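Local coordinates for bifunctional GH43-CE protein (Bacteroides eggerthii, PDB 6MLY), which probably cleaves xylose units from xylan chains with its family 43 glycoside hydrolase part, and carries a carbohydrate esterase domain in the same polypeptide, at residues Ala28-Met33 and Arg275-Val280; Ile249-Leu254 and Tyr265-Cys270. All coordinates share one frame; numbering follows the deposited sequence.

Contact 1: Ala28-Met33 and Arg275-Val280; sequences ADAPDM and RIPYLV. With EDO (1,2-ethanediol), chain F.
R275 reaches along one side of the loop A28-M33, from D29 past P31 to D32, and ties it to the outer strand of a three-stranded antiparallel sheet. The sheet belongs to the five-bladed beta-propeller of glycoside hydrolase family 43, and the contact joins residues more than 240 positions apart. Both polar atoms of the R275 backbone are used: N donates to D29 OD1 at 2.9 Å, on the anti side of the carboxylate, and O accepts from A30 N. D29 presents that oxygen because its CG is anti to the backbone N (chi1 -170°); its OD2 is taken by G486 N, so the two oxygens of this short side chain serve two backbone amides. Along the arginine, CB passes D29 OD1 at 3.8 Å, and CG remains beside the same oxygen. CD packs by D269 of the neighbouring strand, and the bend at chi3 (-84°) lays NE and the guanidinium against P31. The proline's CB lies 3.5 Å above the guanidinium plane, toward its rim, an apolar cover for a flat cation. At the tip, NH1 and NH2 both donate to O1 of a 1,2-ethanediol, probably from the crystallisation liquor; this oxygen lies in the guanidinium plane at its edge, 2.8 Å from NH1. The diol's O2 donates to D32 OD2. D32 OD1 and R275 NH1, 3.9 Å apart, form only a long salt bridge, with the oxygen well out of the plane. D32 also lies about 6 Å, side chain to side chain, from D143, a predicted catalytic-site residue. Further along the strand, rigid P277 fills the loop's apolar side: its CG meets A30 CB at 3.6 Å, and its CB meets M33 SD at 3.7 Å.

Contact 2: Ile249-Leu254 and Tyr265-Cys270; sequences IAQGGL and YLFEDC
A250 and F267 face each other as an antiparallel hydrogen-bonded pair in the beta hairpin of strands 250-256 and 262-269. A250 N donates to F267 O at 3.2 Å, while the return bond, from F267 N to A250 O, is weak. A250 O also stands 3.8 Å above the centre of the F267 ring. Q251, extended with CG anti to its backbone N (chi1 175°), brings OE1 to the edge of that ring, 3.3 Å from CZ, its amide turned 44° from the ring plane. Toward the other end, Y265 N bonds to G253 O at 3.1 Å, and the Y265 ring lies against the backbone of the two glycines. Having no side chain, G253 can set its CA over the ring face, 4.2 Å from the centroid, as a CH-pi contact. I249 packs its CG1 on the aliphatic CG of E268. In the next shell, Y265 OH is held by Q203 OE1 and M35 N, which fixes the ring's outer end, and E268 OE1 has a weak bond with Y278 OH. Q251 touches D32 and comes within about 5 Å of the D143 side chain, a predicted catalytic-site residue. If its amide is modelled the right way round, an oxygen beside the C-H edge of F267 is electrostatically compatible with the ring.

Strand 262-269 lies between the two contacts: in contact 2 it pairs with strand 250-256, and on its other side backbone bonds of L266 with Y278 and E268 with I276 join it to strand 275-282 of contact 1. The three strands form one sheet, and the contact centres are only 6 Å apart. Both contacts are buried, although A250 and Q251 in contact 2 remain partly exposed. Contact 2 joins consecutive strands of a hairpin, mainly through strand pairing and aromatic rings on backbone. Contact 1 brings in a distant loop and relies more on carboxylates, a guanidinium and prolines. One place where they meet is D32, which touches F267; another is M33, packed on Y265.

Contact 1: Ala28-Met33 and Arg275-Val280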
ATOM      1  N   ALA A  28      10.117   5.075 -10.722  1.00 72.08           N
ATOM      2  CA  ALA A  28       8.909   5.884 -10.535  1.00 71.26           C
ATOM      3  C   ALA A  28       8.167   6.032 -11.866  1.00 70.46           C
ATOM      4  O   ALA A  28       8.724   5.777 -12.934  1.00 70.87           O
ATOM      5  CB  ALA A  28       9.259   7.238  -9.965  1.00 71.03           C
ATOM      6  N   ASP A  29       6.911   6.475 -11.771  1.00 69.48           N
ATOM      7  CA  ASP A  29       5.969   6.514 -12.874  1.00 69.81           C
ATOM      8  C   ASP A  29       6.313   7.702 -13.783  1.00 69.97           C
ATOM      9  O   ASP A  29       5.886   8.832 -13.538  1.00 69.83           O
ATOM     10  CB  ASP A  29       4.540   6.562 -12.328  1.00 69.28           C
ATOM     11  CG  ASP A  29       3.443   6.366 -13.358  1.00 69.65           C
ATOM     12  OD1 ASP A  29       3.545   5.421 -14.168  1.00 70.73           O
ATOM     13  OD2 ASP A  29       2.479   7.154 -13.325  1.00 69.10           O
ATOM     14  N   ALA A  30       7.114   7.421 -14.819  1.00 71.01           N
ATOM     15  CA  ALA A  30       7.470   8.371 -15.870  1.00 70.87           C
ATOM     16  C   ALA A  30       7.235   7.708 -17.224  1.00 72.13           C
ATOM     17  O   ALA A  30       8.183   7.382 -17.932  1.00 73.02           O
ATOM     18  CB  ALA A  30       8.904   8.813 -15.708  1.00 70.97           C
ATOM     19  N   PRO A  31       5.961   7.462 -17.604  1.00 72.86           N
ATOM     20  CA  PRO A  31       5.639   6.762 -18.848  1.00 73.16           C
ATOM     21  C   PRO A  31       5.683   7.641 -20.108  1.00 72.74           C
ATOM     22  O   PRO A  31       5.564   8.861 -20.014  1.00 71.48           O
ATOM     23  CB  PRO A  31       4.199   6.285 -18.605  1.00 73.84           C
ATOM     24  CG  PRO A  31       3.608   7.348 -17.701  1.00 73.39           C
ATOM     25  CD  PRO A  31       4.757   7.814 -16.830  1.00 72.73           C
ATOM     26  N   ASP A  32       5.838   6.984 -21.264  1.00 72.91           N
ATOM     27  CA  ASP A  32       5.795   7.602 -22.590  1.00 73.27           C
ATOM     28  C   ASP A  32       6.845   8.713 -22.669  1.00 71.16           C
ATOM     29  O   ASP A  32       6.514   9.892 -22.820  1.00 70.07           O
ATOM     30  CB  ASP A  32       4.399   8.134 -22.912  1.00 74.09           C
ATOM     31  CG  ASP A  32       3.307   7.082 -22.851  1.00 76.02           C
ATOM     32  OD1 ASP A  32       3.611   5.927 -22.471  1.00 77.12           O
ATOM     33  OD2 ASP A  32       2.155   7.428 -23.177  1.00 77.82           O
ATOM     34  N   MET A  33       8.111   8.307 -22.551  1.00 70.86           N
ATOM     35  CA  MET A  33       9.236   9.214 -22.621  1.00 70.65           C
ATOM     36  C   MET A  33       9.461   9.628 -24.080  1.00 70.73           C
ATOM     37  O   MET A  33       9.336   8.820 -25.002  1.00 71.41           O
ATOM     38  CB  MET A  33      10.511   8.555 -22.088  1.00 71.20           C
ATOM     39  CG  MET A  33      10.523   8.389 -20.585  1.00 70.83           C
ATOM     40  SD  MET A  33      12.047   7.613 -19.984  1.00 71.64           S
ATOM     41  CE  MET A  33      11.825   5.937 -20.576  1.00 73.24           C
ATOM     42  N   ARG A 275       4.835   2.806 -14.173  1.00 77.09           N
ATOM     43  CA  ARG A 275       5.552   2.468 -15.418  1.00 77.40           C
ATOM     44  C   ARG A 275       6.887   3.228 -15.438  1.00 77.06           C
ATOM     45  O   ARG A 275       6.913   4.448 -15.595  1.00 77.11           O
ATOM     46  CB  ARG A 275       4.652   2.780 -16.620  1.00 78.27           C
ATOM     47  CG  ARG A 275       3.263   2.162 -16.522  1.00 79.75           C
ATOM     48  CD  ARG A 275       2.468   2.216 -17.817  1.00 81.94           C
ATOM     49  NE  ARG A 275       1.767   3.481 -18.009  1.00 83.14           N
ATOM     50  CZ  ARG A 275       1.407   3.978 -19.191  1.00 84.44           C
ATOM     51  NH1 ARG A 275       1.671   3.314 -20.303  1.00 87.28           N
ATOM     52  NH2 ARG A 275       0.792   5.146 -19.259  1.00 84.50           N
ATOM     53  N   ILE A 276       7.990   2.485 -15.268  1.00 77.22           N
ATOM     54  CA  ILE A 276       9.261   3.029 -14.765  1.00 76.42           C
ATOM     55  C   ILE A 276      10.310   3.012 -15.878  1.00 76.77           C
ATOM     56  O   ILE A 276      10.514   1.988 -16.523  1.00 78.05           O
ATOM     57  CB  ILE A 276       9.723   2.268 -13.496  1.00 76.54           C
ATOM     58  CG1 ILE A 276       9.882   0.763 -13.722  1.00 77.67           C
ATOM     59  CG2 ILE A 276       8.789   2.529 -12.322  1.00 75.70           C
ATOM     60  CD1 ILE A 276      10.738   0.088 -12.680  1.00 78.32           C
ATOM     61  N   PRO A 277      10.972   4.158 -16.166  1.00 76.67           N
ATOM     62  CA  PRO A 277      12.060   4.223 -17.147  1.00 77.38           C
ATOM     63  C   PRO A 277      13.198   3.196 -17.026  1.00 79.05           C
ATOM     64  O   PRO A 277      13.654   2.887 -15.913  1.00 78.81           O
ATOM     65  CB  PRO A 277      12.634   5.623 -16.896  1.00 76.86           C
ATOM     66  CG  PRO A 277      11.428   6.435 -16.508  1.00 75.44           C
ATOM     67  CD  PRO A 277      10.631   5.489 -15.637  1.00 75.60           C
ATOM     68  N   TYR A 278      13.640   2.708 -18.197  1.00 80.11           N
ATOM     69  CA  TYR A 278      14.744   1.761 -18.378  1.00 82.17           C
ATOM     70  C   TYR A 278      15.679   2.285 -19.479  1.00 82.44           C
ATOM     71  O   TYR A 278      15.216   2.759 -20.519  1.00 82.77           O
ATOM     72  CB  TYR A 278      14.222   0.380 -18.788  1.00 83.41           C
ATOM     73  CG  TYR A 278      13.842  -0.546 -17.658  1.00 83.91           C
ATOM     74  CD1 TYR A 278      12.867  -0.195 -16.739  1.00 83.11           C
ATOM     75  CD2 TYR A 278      14.433  -1.795 -17.524  1.00 85.48           C
ATOM     76  CE1 TYR A 278      12.507  -1.047 -15.706  1.00 83.34           C
ATOM     77  CE2 TYR A 278      14.084  -2.658 -16.496  1.00 85.57           C
ATOM     78  CZ  TYR A 278      13.117  -2.282 -15.581  1.00 83.99           C
ATOM     79  OH  TYR A 278      12.760  -3.120 -14.566  1.00 84.84           O
ATOM     80  N   LEU A 279      16.992   2.185 -19.241  1.00 83.80           N
ATOM     81  CA  LEU A 279      18.015   2.480 -20.236  1.00 84.26           C
ATOM     82  C   LEU A 279      18.782   1.193 -20.564  1.00 86.55           C
ATOM     83  O   LEU A 279      19.276   0.518 -19.662  1.00 84.94           O
ATOM     84  CB  LEU A 279      18.951   3.563 -19.685  1.00 83.50           C
ATOM     85  CG  LEU A 279      18.390   4.985 -19.685  1.00 81.71           C
ATOM     86  CD1 LEU A 279      19.368   5.958 -19.045  1.00 80.63           C
ATOM     87  CD2 LEU A 279      18.051   5.435 -21.097  1.00 82.08           C
ATOM     88  N   VAL A 280      18.872   0.880 -21.865  1.00 88.89           N
ATOM     89  CA  VAL A 280      19.559  -0.309 -22.389  1.00 91.36           C
ATOM     90  C   VAL A 280      20.707   0.151 -23.281  1.00 93.81           C
ATOM     91  O   VAL A 280      20.490   0.987 -24.154  1.00 95.85           O
ATOM     92  CB  VAL A 280      18.594  -1.215 -23.180  1.00 92.55           C
ATOM     93  CG1 VAL A 280      19.294  -2.461 -23.704  1.00 94.58           C
ATOM     94  CG2 VAL A 280      17.367  -1.596 -22.361  1.00 91.70           C
TER
HETATM   95  C1  EDO F 902      -0.225   4.841 -22.894  1.00 65.38           C
HETATM   96  O1  EDO F 902       0.959   5.252 -22.200  1.00 59.45           O
HETATM   97  C2  EDO F 902      -1.146   6.045 -23.025  1.00 70.51           C
HETATM   98  O2  EDO F 902      -0.454   7.093 -23.717  1.00 76.51           O

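Contact 2: Ile249-Leu254 and Tyr265-Cys270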
ATOM      1  N   ILE A 249       9.599  -4.796 -21.478  1.00 87.22           N
ATOM      2  CA  ILE A 249      10.200  -3.458 -21.369  1.00 85.40           C
ATOM      3  C   ILE A 249      10.259  -2.852 -22.779  1.00 85.55           C
ATOM      4  O   ILE A 249      11.226  -3.064 -23.505  1.00 86.96           O
ATOM      5  CB  ILE A 249      11.608  -3.515 -20.732  1.00 86.31           C
ATOM      6  CG1 ILE A 249      11.594  -4.159 -19.343  1.00 85.79           C
ATOM      7  CG2 ILE A 249      12.247  -2.129 -20.702  1.00 85.61           C
ATOM      8  CD1 ILE A 249      12.951  -4.644 -18.882  1.00 86.90           C
ATOM      9  N   ALA A 250       9.221  -2.093 -23.141  1.00 84.22           N
ATOM     10  CA  ALA A 250       9.009  -1.653 -24.506  1.00 84.38           C
ATOM     11  C   ALA A 250       8.618  -0.174 -24.539  1.00 83.33           C
ATOM     12  O   ALA A 250       8.333   0.433 -23.500  1.00 81.86           O
ATOM     13  CB  ALA A 250       7.950  -2.508 -25.155  1.00 85.76           C
ATOM     14  N   GLN A 251       8.631   0.376 -25.762  1.00 83.64           N
ATOM     15  CA  GLN A 251       8.218   1.735 -26.103  1.00 82.44           C
ATOM     16  C   GLN A 251       9.300   2.736 -25.688  1.00 81.65           C
ATOM     17  O   GLN A 251       9.669   2.818 -24.518  1.00 80.04           O
ATOM     18  CB  GLN A 251       6.883   2.106 -25.461  1.00 80.95           C
ATOM     19  CG  GLN A 251       6.497   3.557 -25.696  1.00 80.05           C
ATOM     20  CD  GLN A 251       5.038   3.816 -25.420  1.00 79.72           C
ATOM     21  OE1 GLN A 251       4.330   2.986 -24.853  1.00 80.24           O
ATOM     22  NE2 GLN A 251       4.572   4.986 -25.823  1.00 79.58           N
ATOM     23  N   GLY A 252       9.751   3.519 -26.676  1.00 81.89           N
ATOM     24  CA  GLY A 252      10.785   4.530 -26.528  1.00 80.75           C
ATOM     25  C   GLY A 252      11.476   4.807 -27.853  1.00 81.67           C
ATOM     26  O   GLY A 252      10.914   4.561 -28.924  1.00 82.85           O
ATOM     27  N   GLY A 253      12.708   5.316 -27.765  1.00 81.45           N
ATOM     28  CA  GLY A 253      13.542   5.617 -28.918  1.00 82.31           C
ATOM     29  C   GLY A 253      15.016   5.607 -28.550  1.00 82.25           C
ATOM     30  O   GLY A 253      15.379   5.126 -27.466  1.00 82.28           O
ATOM     31  N   LEU A 254      15.851   6.147 -29.450  1.00 81.77           N
ATOM     32  CA  LEU A 254      17.303   6.193 -29.286  1.00 81.87           C
ATOM     33  C   LEU A 254      17.719   7.529 -28.668  1.00 79.93           C
ATOM     34  O   LEU A 254      17.079   8.550 -28.886  1.00 78.77           O
ATOM     35  CB  LEU A 254      17.974   6.020 -30.651  1.00 83.36           C
ATOM     36  CG  LEU A 254      17.875   4.625 -31.262  1.00 85.65           C
ATOM     37  CD1 LEU A 254      18.362   4.634 -32.704  1.00 87.12           C
ATOM     38  CD2 LEU A 254      18.656   3.616 -30.436  1.00 86.59           C
ATOM     39  N   TYR A 265      15.968   4.350 -24.513  1.00 79.71           N
ATOM     40  CA  TYR A 265      15.114   4.704 -23.376  1.00 78.44           C
ATOM     41  C   TYR A 265      13.753   4.025 -23.571  1.00 79.45           C
ATOM     42  O   TYR A 265      13.121   4.199 -24.613  1.00 79.56           O
ATOM     43  CB  TYR A 265      15.020   6.221 -23.186  1.00 76.48           C
ATOM     44  CG  TYR A 265      14.382   6.997 -24.308  1.00 76.77           C
ATOM     45  CD1 TYR A 265      13.015   7.215 -24.345  1.00 75.76           C
ATOM     46  CD2 TYR A 265      15.154   7.545 -25.322  1.00 77.52           C
ATOM     47  CE1 TYR A 265      12.429   7.940 -25.368  1.00 75.93           C
ATOM     48  CE2 TYR A 265      14.584   8.270 -26.357  1.00 77.24           C
ATOM     49  CZ  TYR A 265      13.216   8.472 -26.379  1.00 76.52           C
ATOM     50  OH  TYR A 265      12.654   9.194 -27.392  1.00 76.12           O
ATOM     51  N   LEU A 266      13.358   3.220 -22.568  1.00 80.14           N
ATOM     52  CA  LEU A 266      12.148   2.382 -22.569  1.00 80.84           C
ATOM     53  C   LEU A 266      11.549   2.357 -21.156  1.00 80.40           C
ATOM     54  O   LEU A 266      12.146   2.890 -20.220  1.00 78.75           O
ATOM     55  CB  LEU A 266      12.518   0.958 -23.000  1.00 82.04           C
ATOM     56  CG  LEU A 266      13.306   0.813 -24.299  1.00 83.36           C
ATOM     57  CD1 LEU A 266      13.978  -0.553 -24.366  1.00 84.17           C
ATOM     58  CD2 LEU A 266      12.408   1.031 -25.509  1.00 84.35           C
ATOM     59  N   PHE A 267      10.395   1.695 -20.997  1.00 81.83           N
ATOM     60  CA  PHE A 267       9.774   1.536 -19.673  1.00 82.46           C
ATOM     61  C   PHE A 267       9.094   0.167 -19.532  1.00 84.45           C
ATOM     62  O   PHE A 267       8.623  -0.417 -20.518  1.00 85.60           O
ATOM     63  CB  PHE A 267       8.787   2.674 -19.393  1.00 82.10           C
ATOM     64  CG  PHE A 267       7.509   2.650 -20.196  1.00 82.69           C
ATOM     65  CD1 PHE A 267       6.449   1.831 -19.831  1.00 83.30           C
ATOM     66  CD2 PHE A 267       7.350   3.474 -21.299  1.00 83.06           C
ATOM     67  CE1 PHE A 267       5.272   1.821 -20.565  1.00 84.06           C
ATOM     68  CE2 PHE A 267       6.172   3.462 -22.031  1.00 83.46           C
ATOM     69  CZ  PHE A 267       5.135   2.637 -21.665  1.00 84.05           C
ATOM     70  N   GLU A 268       9.040  -0.308 -18.277  1.00 84.90           N
ATOM     71  CA  GLU A 268       8.367  -1.548 -17.851  1.00 85.69           C
ATOM     72  C   GLU A 268       7.082  -1.176 -17.104  1.00 84.78           C
ATOM     73  O   GLU A 268       6.969  -0.068 -16.588  1.00 83.88           O
ATOM     74  CB  GLU A 268       9.291  -2.350 -16.929  1.00 86.21           C
ATOM     75  CG  GLU A 268       8.920  -3.819 -16.784  1.00 87.80           C
ATOM     76  CD  GLU A 268       9.544  -4.524 -15.587  1.00 89.32           C
ATOM     77  OE1 GLU A 268      10.036  -3.820 -14.677  1.00 88.94           O
ATOM     78  OE2 GLU A 268       9.529  -5.778 -15.557  1.00 91.05           O
ATOM     79  N   ASP A 269       6.122  -2.105 -17.059  1.00 86.64           N
ATOM     80  CA  ASP A 269       4.980  -2.025 -16.138  1.00 85.52           C
ATOM     81  C   ASP A 269       5.343  -2.777 -14.853  1.00 87.46           C
ATOM     82  O   ASP A 269       5.187  -3.996 -14.790  1.00 91.54           O
ATOM     83  CB  ASP A 269       3.706  -2.592 -16.772  1.00 84.84           C
ATOM     84  CG  ASP A 269       3.281  -1.867 -18.037  1.00 85.08           C
ATOM     85  OD1 ASP A 269       3.701  -0.710 -18.212  1.00 84.33           O
ATOM     86  OD2 ASP A 269       2.539  -2.469 -18.841  1.00 84.18           O
ATOM     87  N   CYS A 270       5.826  -2.041 -13.841  1.00 87.42           N
ATOM     88  CA  CYS A 270       6.327  -2.627 -12.581  1.00 87.81           C
ATOM     89  C   CYS A 270       5.239  -2.572 -11.502  1.00 87.77           C
ATOM     90  O   CYS A 270       5.540  -2.345 -10.331  1.00 90.87           O
ATOM     91  CB  CYS A 270       7.590  -1.910 -12.107  1.00 86.06           C
ATOM     92  SG  CYS A 270       8.779  -2.981 -11.244  1.00 90.39           S
TER